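Local coordinates for 2-oxoadipate dioxygenase/decarboxylase (Pseudomonas putida, PDB 6W1G), which catalyses the iron(II)-dependent decarboxylation and hydroxylation of 2-oxoadipate to D-2-hydroxyglutarate with molecular oxygen, a step in D-lysine catabolism, at residues Asp5-Pro9 with Asp10-Ala14; His210-Ile213 with Ala214-Ala218; Arg307-Tyr310 with Asp311-Asp315; Tyr361-Glu365 with Lys366-Ala370. One frame throughout, in Å; residues are numbered along the deposited sequence.

How the contacts relate
All four contacts are local, each within one helix or at its start, and none touches another. Contact 2 is the most buried; its chemistry is aliphatic, apart from an aspartate that turns to an arginine thought important for substrate specificity. Contacts 1 and 3 are partly buried and combine apolar staple or i to i+4 contacts with an arginine-aspartate bridge, held by two nitrogens in contact 1 and weak in contact 3. Contact 4 lies at the surface, away from the active site. Contacts 1 and 4 share a capping scheme, a hydroxyl N-cap under an apolar staple, whereas contact 2 is capped by a histidine. Contacts 2 and 4 lie farthest apart, with centres 55 Å from each other.

Contact 1. Residues Asp5-Pro9 with Asp10-Ala14; sequences DFVSP and DSIRA
Val7 and Ile12 form the hydrophobic staple over the N-cap of helix 9-27, with Ser8 as the capping residue. On this tightly packed side, Val7 CG2 lies 3.7 Å from Ile12 CG1, the two side chains crossing at about a right angle, and Ala179 of helix 176-188 touches both. Ser8 OG sits between its own N and carbonyl carbon (chi1 69°), which brings it round to accept from Ser11 N at 3.0 Å (N-H...O 148°). The carbonyl of the same residue, Ser8 O, takes two donors of its own: Ile12 N at 3.2 Å and Ser11 OG at 2.7 Å, the hydroxyl in the carbonyl plane on a lone pair. The loose side belongs to Pro9, which is exposed although its O accepts from Arg13 N at 2.9 Å. Arg13, by contrast, is buried: bent at its third torsion, it reaches back to Asp10 and also donates from NH1 to Met91 O and from NE to Ser124 O. With an alanine here, Asp10 would probably lose its countercharge and both carbonyls their guanidinium donors. The grip converges on one oxygen: Asp10 OD1 receives Arg13 NH1 at 3.0 Å on its anti lone pair and Arg13 NH2 at 2.9 Å from above the carboxylate plane.

Contact 2. Residues His210-Ile213 with Ala214-Ala218; sequences HRLI and ADVVA
Leu212 with Val216, and Ile213 with Val217, make two i to i+4 apolar pairs on the short helix 211-217. In each pair the side chains lie side by side and point the same way: Leu212 CD2 is 3.9 Å from Val216 CG2, and Ile213 CG2 is 4.1 Å from Val217 CG2. Both valines hold CG1 anti to the backbone N (chi1 174° for Val216), which leaves CG2 beside that nitrogen and directed back along the helix; Val217 CG2 thus comes to 3.2 Å from Ile213 O. Beneath the pairs runs the backbone ladder, with Val217 N to Ile213 O at 2.9 Å and Asp215 N to Arg211 O at 3.1 Å, while Ala214 N to His210 O is weak at 3.4 Å. The first turn carries an imidazole N-cap: His210 ND1 accepts from Leu212 N at 3.3 Å, the donor only 7° out of the ring plane. Farther out, Asp215 bridges to Arg74, thought important for substrate specificity, through OD2, and accepts from His223 NE2 through OD1, a geometry consistent with a second-shell role in positioning that arginine. The apolar side packs inward: Leu212, Ile213 and Val216 meet Leu133 of strand 127-133, Val217 meets helix 141-153, and Ile213 and Val217 share Leu206 of the preceding helix 200-209.

Contact 3. Residues Arg307-Tyr310 with Asp311-Asp315; sequences RQLY and DKLLD
The middle turns of helix 304-321 carry three i to i+4 side-chain pairs: Arg307 with Asp311, Leu309 with Leu313, and Tyr310 with Leu314. The first is a salt bridge, though a long one. Arg307 folds back through bends at its second and third torsions (-69° and -51°) and offers NH2 to Asp311 OD2 at 3.4 Å, a weak bond whose acceptor lies in the guanidinium plane. The two flat groups are turned 52° from each other, which does not suit a paired, coplanar grip. The same carboxylate also meets a ring edge: Asp311 OD1 stands 3.3 Å from Tyr310 CD2, near the plane of the phenol ring. On the next face Leu309 and Leu313 cross obliquely, CD1 to CD1 at 3.9 Å, and Leu309 CD1 also touches the bent chain of Lys312 at CE, 3.9 Å away; the ammonium beyond pairs with Glu343. Tyr310 and Leu314 run side by side, with CE2 of the tyrosine 4.0 Å from CD2 of the leucine, and the Tyr310 ring meets that of Phe341 in helix 330-341. An alanine in place of Tyr310 would probably open a gap beside Leu314 CD2 and leave the Phe341 ring without the ring it meets. Backbone bonds such as Leu314 N to Tyr310 O at 2.9 Å hold the spacing. Charged residues on one side and apolar ones turned mainly to helix 330-341 and the loop after it, with partners four residues apart, mark this as an amphipathic alpha-helix.

Contact 4. Residues Tyr361-Glu365 with Lys366-Ala370; sequences YFATE and KGLAA
Thr364 turns OG1 between its backbone N and carbonyl carbon (chi1 69°), which points the hydroxyl oxygen at Gly367 N, while Leu368, with CG beside its own N (chi1 -70°), is carried back over Ala363. The first torsion gives the N-cap of helix 365-369: Gly367 N donates to Thr364 OG1 at 2.9 Å in a nearly straight bond (N-H...O 166°). The second closes a hydrophobic staple between the residue before the cap and the fourth one inside the helix, where Leu368 CD2 lies 4.0 Å from Ala363 CB. Between cap and staple, Thr364 O accepts from Leu368 N at 2.8 Å, and Leu368 CG comes to 3.3 Å from the same oxygen. The next bond along, Ala369 N to Glu365 O, measures 3.0 Å. The threonine hydroxyl acts twice: besides accepting from Gly367 N, OG1 is hydrogen-bonded to Gly387 O, tying the cap to the chain just ahead of strand 389-393. Lys366 stretches out fully extended, its CB 3.8 Å from Thr364 OG1, and its NZ bonds to Ala386 O close by. Most of this short helix is exposed, with Gly367 buried. Strand 359-363 pairs antiparallel with strand 389-393 in a two-stranded sheet, and this turn carries the chain from that strand straight into the short helix, with Ala363 and Leu368 both resting against Ala458 near the end of helix 440-458.

Contact 1. Residues Asp5-Pro9 with Asp10-Ala14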
loop_
_atom_site.group_PDB
_atom_site.type_symbol
_atom_site.label_atom_id
_atom_site.label_comp_id
_atom_site.label_asym_id
_atom_site.label_seq_id
_atom_site.Cartn_x
_atom_site.Cartn_y
_atom_site.Cartn_z
ATOM N N ASP A 5 -9.296 -26.609 13.507
ATOM C CA ASP A 5 -8.135 -25.999 14.133
ATOM C C ASP A 5 -7.367 -25.121 13.162
ATOM O O ASP A 5 -6.148 -24.891 13.335
ATOM C CB ASP A 5 -7.219 -27.046 14.745
ATOM C CG ASP A 5 -6.586 -27.953 13.730
ATOM O OD1 ASP A 5 -5.732 -28.743 14.165
ATOM O OD2 ASP A 5 -6.900 -27.868 12.519
ATOM N N PHE A 6 -8.023 -24.633 12.120
ATOM C CA PHE A 6 -7.321 -23.768 11.192
ATOM C C PHE A 6 -7.066 -22.419 11.850
ATOM O O PHE A 6 -7.900 -21.895 12.616
ATOM C CB PHE A 6 -8.152 -23.559 9.924
ATOM C CG PHE A 6 -8.429 -24.825 9.165
ATOM C CD1 PHE A 6 -7.572 -25.907 9.226
ATOM C CD2 PHE A 6 -9.550 -24.915 8.367
ATOM C CE1 PHE A 6 -7.830 -27.045 8.498
ATOM C CE2 PHE A 6 -9.802 -26.048 7.633
ATOM C CZ PHE A 6 -8.942 -27.115 7.714
ATOM N N VAL A 7 -5.916 -21.829 11.513
ATOM C CA VAL A 7 -5.575 -20.485 11.988
ATOM C C VAL A 7 -6.248 -19.454 11.092
ATOM O O VAL A 7 -6.564 -19.707 9.942
ATOM C CB VAL A 7 -4.061 -20.249 12.089
ATOM C CG1 VAL A 7 -3.459 -21.216 13.096
ATOM C CG2 VAL A 7 -3.392 -20.406 10.789
ATOM N N SER A 8 -6.470 -18.272 11.624
ATOM C CA SER A 8 -7.152 -17.266 10.835
ATOM C C SER A 8 -6.238 -16.832 9.691
ATOM O O SER A 8 -5.013 -16.667 9.881
ATOM C CB SER A 8 -7.472 -16.074 11.688
ATOM O OG SER A 8 -6.315 -15.419 12.023
ATOM N N PRO A 9 -6.799 -16.559 8.515
ATOM C CA PRO A 9 -5.979 -15.969 7.462
ATOM C C PRO A 9 -5.302 -14.675 7.898
ATOM O O PRO A 9 -4.177 -14.388 7.470
ATOM C CB PRO A 9 -6.999 -15.729 6.344
ATOM C CG PRO A 9 -8.030 -16.813 6.568
ATOM C CD PRO A 9 -8.146 -16.938 8.041
ATOM N N ASP A 10 -5.963 -13.878 8.747
ATOM C CA ASP A 10 -5.338 -12.639 9.213
ATOM C C ASP A 10 -4.059 -12.916 9.992
ATOM O O ASP A 10 -3.076 -12.175 9.886
ATOM C CB ASP A 10 -6.312 -11.870 10.119
ATOM C CG ASP A 10 -7.554 -11.382 9.401
ATOM O OD1 ASP A 10 -7.528 -11.067 8.193
ATOM O OD2 ASP A 10 -8.580 -11.292 10.087
ATOM N N SER A 11 -4.035 -13.995 10.772
ATOM C CA SER A 11 -2.834 -14.344 11.528
ATOM C C SER A 11 -1.715 -14.774 10.599
ATOM O O SER A 11 -0.545 -14.480 10.847
ATOM C CB SER A 11 -3.125 -15.408 12.578
ATOM O OG SER A 11 -3.344 -16.687 12.025
ATOM N N ILE A 12 -2.038 -15.528 9.552
ATOM C CA ILE A 12 -1.025 -15.905 8.570
ATOM C C ILE A 12 -0.447 -14.652 7.901
ATOM O O ILE A 12 0.774 -14.546 7.716
ATOM C CB ILE A 12 -1.584 -16.862 7.504
ATOM C CG1 ILE A 12 -2.266 -18.071 8.164
ATOM C CG2 ILE A 12 -0.482 -17.369 6.605
ATOM C CD1 ILE A 12 -2.847 -19.084 7.156
ATOM N N ARG A 13 -1.313 -13.690 7.537
ATOM C CA ARG A 13 -0.840 -12.450 6.937
ATOM C C ARG A 13 0.114 -11.716 7.868
ATOM O O ARG A 13 1.168 -11.234 7.441
ATOM C CB ARG A 13 -2.036 -11.568 6.591
ATOM C CG ARG A 13 -1.656 -10.320 5.856
ATOM C CD ARG A 13 -2.836 -9.533 5.320
ATOM N NE ARG A 13 -3.711 -9.058 6.356
ATOM C CZ ARG A 13 -4.866 -9.579 6.754
ATOM N NH1 ARG A 13 -5.369 -10.669 6.217
ATOM N NH2 ARG A 13 -5.530 -8.993 7.735
ATOM N N ALA A 14 -0.227 -11.619 9.164
ATOM C CA ALA A 14 0.678 -10.919 10.088
ATOM C C ALA A 14 2.013 -11.616 10.166
ATOM O O ALA A 14 3.077 -10.971 10.190
ATOM C CB ALA A 14 0.029 -10.831 11.468
#

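Contact 2. Residues His210-Ile213 with Ala214-Ala218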
loop_
_atom_site.group_PDB
_atom_site.type_symbol
_atom_site.label_atom_id
_atom_site.label_comp_id
_atom_site.label_asym_id
_atom_site.label_seq_id
_atom_site.Cartn_x
_atom_site.Cartn_y
_atom_site.Cartn_z
ATOM N N HIS A 210 13.870 -0.885 -21.086
ATOM C CA HIS A 210 13.344 -0.250 -19.889
ATOM C C HIS A 210 13.976 -0.962 -18.702
ATOM O O HIS A 210 14.047 -2.193 -18.690
ATOM C CB HIS A 210 11.808 -0.375 -19.836
ATOM C CG HIS A 210 11.144 0.691 -19.028
ATOM N ND1 HIS A 210 11.119 0.662 -17.652
ATOM C CD2 HIS A 210 10.500 1.822 -19.396
ATOM C CE1 HIS A 210 10.478 1.728 -17.203
ATOM N NE2 HIS A 210 10.109 2.458 -18.243
ATOM N N ARG A 211 14.447 -0.189 -17.716
ATOM C CA ARG A 211 15.057 -0.811 -16.548
ATOM C C ARG A 211 14.117 -1.823 -15.919
ATOM O O ARG A 211 14.564 -2.848 -15.395
ATOM C CB ARG A 211 15.459 0.244 -15.519
ATOM C CG ARG A 211 14.316 1.100 -15.013
ATOM C CD ARG A 211 14.743 2.565 -14.827
ATOM N NE ARG A 211 15.788 2.734 -13.820
ATOM C CZ ARG A 211 15.661 3.424 -12.686
ATOM N NH1 ARG A 211 16.689 3.504 -11.848
ATOM N NH2 ARG A 211 14.528 4.044 -12.388
ATOM N N LEU A 212 12.810 -1.566 -15.974
ATOM C CA LEU A 212 11.847 -2.477 -15.372
ATOM C C LEU A 212 11.787 -3.811 -16.104
ATOM O O LEU A 212 11.587 -4.857 -15.481
ATOM C CB LEU A 212 10.475 -1.812 -15.351
ATOM C CG LEU A 212 9.441 -2.503 -14.478
ATOM C CD1 LEU A 212 8.462 -1.509 -13.905
ATOM C CD2 LEU A 212 8.727 -3.568 -15.301
ATOM N N ILE A 213 11.989 -3.807 -17.416
ATOM C CA ILE A 213 11.982 -5.066 -18.149
ATOM C C ILE A 213 13.120 -5.963 -17.686
ATOM O O ILE A 213 12.932 -7.166 -17.502
ATOM C CB ILE A 213 12.012 -4.785 -19.663
ATOM C CG1 ILE A 213 10.720 -4.059 -20.069
ATOM C CG2 ILE A 213 12.207 -6.051 -20.458
ATOM C CD1 ILE A 213 10.750 -3.488 -21.470
ATOM N N ALA A 214 14.320 -5.398 -17.489
ATOM C CA ALA A 214 15.421 -6.205 -16.980
ATOM C C ALA A 214 15.154 -6.690 -15.552
ATOM O O ALA A 214 15.428 -7.852 -15.223
ATOM C CB ALA A 214 16.730 -5.428 -17.042
ATOM N N ASP A 215 14.645 -5.816 -14.688
ATOM C CA ASP A 215 14.381 -6.200 -13.310
ATOM C C ASP A 215 13.462 -7.421 -13.229
ATOM O O ASP A 215 13.629 -8.261 -12.338
ATOM C CB ASP A 215 13.813 -5.012 -12.525
ATOM C CG ASP A 215 13.583 -5.336 -11.062
ATOM O OD1 ASP A 215 14.580 -5.543 -10.336
ATOM O OD2 ASP A 215 12.411 -5.404 -10.645
ATOM N N VAL A 216 12.491 -7.523 -14.141
ATOM C CA VAL A 216 11.564 -8.652 -14.162
ATOM C C VAL A 216 12.176 -9.848 -14.879
ATOM O O VAL A 216 12.225 -10.965 -14.362
ATOM C CB VAL A 216 10.231 -8.225 -14.811
ATOM C CG1 VAL A 216 9.295 -9.424 -14.985
ATOM C CG2 VAL A 216 9.554 -7.154 -13.960
ATOM N N VAL A 217 12.655 -9.639 -16.098
ATOM C CA VAL A 217 13.010 -10.772 -16.933
ATOM C C VAL A 217 14.333 -11.394 -16.508
ATOM O O VAL A 217 14.521 -12.614 -16.618
ATOM C CB VAL A 217 13.072 -10.323 -18.407
ATOM C CG1 VAL A 217 13.549 -11.448 -19.281
ATOM C CG2 VAL A 217 11.726 -9.834 -18.873
ATOM N N ALA A 218 15.270 -10.585 -16.033
ATOM C CA ALA A 218 16.619 -11.085 -15.822
ATOM C C ALA A 218 16.807 -11.893 -14.536
ATOM O O ALA A 218 17.851 -12.512 -14.371
ATOM C CB ALA A 218 17.645 -9.946 -15.812
#

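Contact 3. Residues Arg307-Tyr310 with Asp311-Asp315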
loop_
_atom_site.group_PDB
_atom_site.type_symbol
_atom_site.label_atom_id
_atom_site.label_comp_id
_atom_site.label_asym_id
_atom_site.label_seq_id
_atom_site.Cartn_x
_atom_site.Cartn_y
_atom_site.Cartn_z
ATOM N N ARG A 307 -11.694 12.721 -4.170
ATOM C CA ARG A 307 -10.699 12.334 -5.180
ATOM C C ARG A 307 -10.704 13.316 -6.341
ATOM O O ARG A 307 -9.645 13.656 -6.869
ATOM C CB ARG A 307 -10.943 10.903 -5.654
ATOM C CG ARG A 307 -10.210 9.832 -4.839
ATOM C CD ARG A 307 -8.667 9.905 -5.079
ATOM N NE ARG A 307 -8.440 9.908 -6.532
ATOM C CZ ARG A 307 -8.461 8.831 -7.314
ATOM N NH1 ARG A 307 -8.666 7.630 -6.799
ATOM N NH2 ARG A 307 -8.276 8.951 -8.623
ATOM N N GLN A 308 -11.879 13.767 -6.747
ATOM C CA GLN A 308 -11.963 14.755 -7.816
ATOM C C GLN A 308 -11.281 16.060 -7.430
ATOM O O GLN A 308 -10.549 16.648 -8.235
ATOM C CB GLN A 308 -13.435 14.984 -8.121
ATOM C CG GLN A 308 -14.093 13.783 -8.791
ATOM C CD GLN A 308 -15.607 13.872 -8.901
ATOM O OE1 GLN A 308 -16.205 14.926 -8.702
ATOM N NE2 GLN A 308 -16.234 12.741 -9.220
ATOM N N LEU A 309 -11.478 16.508 -6.190
ATOM C CA LEU A 309 -10.830 17.730 -5.728
ATOM C C LEU A 309 -9.314 17.556 -5.643
ATOM O O LEU A 309 -8.553 18.406 -6.114
ATOM C CB LEU A 309 -11.463 18.144 -4.399
ATOM C CG LEU A 309 -10.909 19.429 -3.816
ATOM C CD1 LEU A 309 -11.074 20.650 -4.753
ATOM C CD2 LEU A 309 -11.570 19.694 -2.464
ATOM N N TYR A 310 -8.859 16.430 -5.078
ATOM C CA TYR A 310 -7.444 16.123 -5.028
ATOM C C TYR A 310 -6.822 16.184 -6.417
ATOM O O TYR A 310 -5.758 16.800 -6.628
ATOM C CB TYR A 310 -7.301 14.700 -4.413
ATOM C CG TYR A 310 -5.859 14.266 -4.349
ATOM C CD1 TYR A 310 -5.078 14.587 -3.250
ATOM C CD2 TYR A 310 -5.262 13.561 -5.393
ATOM C CE1 TYR A 310 -3.754 14.251 -3.204
ATOM C CE2 TYR A 310 -3.916 13.217 -5.344
ATOM C CZ TYR A 310 -3.168 13.572 -4.242
ATOM O OH TYR A 310 -1.834 13.231 -4.163
ATOM N N ASP A 311 -7.423 15.470 -7.360
ATOM C CA ASP A 311 -6.837 15.393 -8.696
ATOM C C ASP A 311 -6.762 16.782 -9.318
ATOM O O ASP A 311 -5.776 17.126 -9.988
ATOM C CB ASP A 311 -7.661 14.434 -9.562
ATOM C CG ASP A 311 -7.643 12.964 -9.066
ATOM O OD1 ASP A 311 -6.852 12.620 -8.160
ATOM O OD2 ASP A 311 -8.436 12.156 -9.605
ATOM N N LYS A 312 -7.791 17.608 -9.086
ATOM C CA LYS A 312 -7.830 18.937 -9.686
ATOM C C LYS A 312 -6.701 19.810 -9.158
ATOM O O LYS A 312 -6.036 20.518 -9.913
ATOM C CB LYS A 312 -9.168 19.606 -9.381
ATOM C CG LYS A 312 -9.382 20.985 -9.978
ATOM C CD LYS A 312 -10.754 21.482 -9.607
ATOM C CE LYS A 312 -10.719 22.203 -8.277
ATOM N NZ LYS A 312 -11.236 23.594 -8.437
ATOM N N LEU A 313 -6.502 19.787 -7.845
ATOM C CA LEU A 313 -5.484 20.634 -7.246
ATOM C C LEU A 313 -4.082 20.135 -7.566
ATOM O O LEU A 313 -3.152 20.937 -7.728
ATOM C CB LEU A 313 -5.717 20.730 -5.748
ATOM C CG LEU A 313 -7.109 21.250 -5.375
ATOM C CD1 LEU A 313 -7.304 21.246 -3.886
ATOM C CD2 LEU A 313 -7.408 22.653 -5.939
ATOM N N LEU A 314 -3.901 18.816 -7.641
ATOM C CA LEU A 314 -2.604 18.282 -8.042
ATOM C C LEU A 314 -2.298 18.652 -9.486
ATOM O O LEU A 314 -1.183 19.085 -9.800
ATOM C CB LEU A 314 -2.587 16.774 -7.786
ATOM C CG LEU A 314 -1.210 16.205 -8.125
ATOM C CD1 LEU A 314 -0.073 16.703 -7.265
ATOM C CD2 LEU A 314 -1.309 14.678 -8.040
ATOM N N ASP A 315 -3.278 18.503 -10.380
ATOM C CA ASP A 315 -3.094 18.933 -11.769
ATOM C C ASP A 315 -2.732 20.416 -11.866
ATOM O O ASP A 315 -1.848 20.789 -12.642
ATOM C CB ASP A 315 -4.355 18.620 -12.574
ATOM C CG ASP A 315 -4.562 17.127 -12.804
ATOM O OD1 ASP A 315 -5.668 16.760 -13.250
ATOM O OD2 ASP A 315 -3.637 16.331 -12.539
#

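Contact 4. Residues Tyr361-Glu365 with Lys366-Ala370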
loop_
_atom_site.group_PDB
_atom_site.type_symbol
_atom_site.label_atom_id
_atom_site.label_comp_id
_atom_site.label_asym_id
_atom_site.label_seq_id
_atom_site.Cartn_x
_atom_site.Cartn_y
_atom_site.Cartn_z
ATOM N N TYR A 361 -17.203 6.287 13.028
ATOM C CA TYR A 361 -17.936 6.876 14.121
ATOM C C TYR A 361 -17.916 5.925 15.300
ATOM O O TYR A 361 -18.077 4.721 15.115
ATOM C CB TYR A 361 -19.385 7.131 13.690
ATOM C CG TYR A 361 -19.471 8.161 12.581
ATOM C CD1 TYR A 361 -19.302 7.800 11.232
ATOM C CD2 TYR A 361 -19.675 9.481 12.851
ATOM C CE1 TYR A 361 -19.380 8.706 10.216
ATOM C CE2 TYR A 361 -19.733 10.431 11.847
ATOM C CZ TYR A 361 -19.566 10.045 10.533
ATOM O OH TYR A 361 -19.641 10.984 9.570
ATOM N N PHE A 362 -17.784 6.463 16.517
ATOM C CA PHE A 362 -17.637 5.682 17.730
ATOM C C PHE A 362 -18.497 6.242 18.858
ATOM O O PHE A 362 -18.536 7.446 19.083
ATOM C CB PHE A 362 -16.176 5.685 18.182
ATOM C CG PHE A 362 -15.234 5.201 17.111
ATOM C CD1 PHE A 362 -15.072 3.851 16.842
ATOM C CD2 PHE A 362 -14.550 6.106 16.309
ATOM C CE1 PHE A 362 -14.241 3.417 15.835
ATOM C CE2 PHE A 362 -13.724 5.653 15.291
ATOM C CZ PHE A 362 -13.564 4.327 15.056
ATOM N N ALA A 363 -19.118 5.337 19.619
ATOM C CA ALA A 363 -19.770 5.741 20.851
ATOM C C ALA A 363 -18.731 6.161 21.878
ATOM O O ALA A 363 -17.757 5.446 22.116
ATOM C CB ALA A 363 -20.556 4.547 21.382
ATOM N N THR A 364 -18.953 7.285 22.521
ATOM C CA THR A 364 -18.066 7.750 23.563
ATOM C C THR A 364 -18.495 7.224 24.926
ATOM O O THR A 364 -19.585 6.702 25.122
ATOM C CB THR A 364 -18.026 9.272 23.614
ATOM O OG1 THR A 364 -19.292 9.696 24.079
ATOM C CG2 THR A 364 -17.719 9.899 22.268
ATOM N N GLU A 365 -17.613 7.396 25.902
ATOM C CA GLU A 365 -17.972 7.036 27.265
ATOM C C GLU A 365 -19.202 7.815 27.724
ATOM O O GLU A 365 -20.099 7.253 28.381
ATOM C CB GLU A 365 -16.808 7.246 28.211
ATOM C CG GLU A 365 -15.690 6.262 27.989
ATOM C CD GLU A 365 -14.554 6.427 28.977
ATOM O OE1 GLU A 365 -14.702 7.251 29.902
ATOM O OE2 GLU A 365 -13.533 5.727 28.830
ATOM N N LYS A 366 -19.242 9.110 27.407
ATOM C CA LYS A 366 -20.412 9.916 27.746
ATOM C C LYS A 366 -21.664 9.366 27.069
ATOM O O LYS A 366 -22.734 9.281 27.684
ATOM C CB LYS A 366 -20.166 11.368 27.335
ATOM C CG LYS A 366 -21.315 12.305 27.630
ATOM C CD LYS A 366 -20.983 13.732 27.242
ATOM C CE LYS A 366 -22.126 14.656 27.474
ATOM N NZ LYS A 366 -21.746 16.060 27.187
ATOM N N GLY A 367 -21.572 9.026 25.792
ATOM C CA GLY A 367 -22.721 8.480 25.114
ATOM C C GLY A 367 -23.169 7.179 25.721
ATOM O O GLY A 367 -24.369 6.958 25.889
ATOM N N LEU A 368 -22.232 6.285 26.006
ATOM C CA LEU A 368 -22.608 4.996 26.576
ATOM C C LEU A 368 -23.312 5.182 27.896
ATOM O O LEU A 368 -24.260 4.445 28.196
ATOM C CB LEU A 368 -21.352 4.119 26.762
ATOM C CG LEU A 368 -20.772 3.663 25.426
ATOM C CD1 LEU A 368 -19.385 3.091 25.594
ATOM C CD2 LEU A 368 -21.653 2.647 24.711
ATOM N N ALA A 369 -22.838 6.106 28.724
ATOM C CA ALA A 369 -23.457 6.291 30.029
ATOM C C ALA A 369 -24.864 6.855 29.923
ATOM O O ALA A 369 -25.665 6.664 30.846
ATOM C CB ALA A 369 -22.566 7.174 30.884
ATOM N N ALA A 370 -25.202 7.506 28.812
ATOM C CA ALA A 370 -26.518 8.077 28.575
ATOM C C ALA A 370 -27.418 7.197 27.720
ATOM O O ALA A 370 -28.507 7.632 27.337
ATOM C CB ALA A 370 -26.345 9.477 27.988
#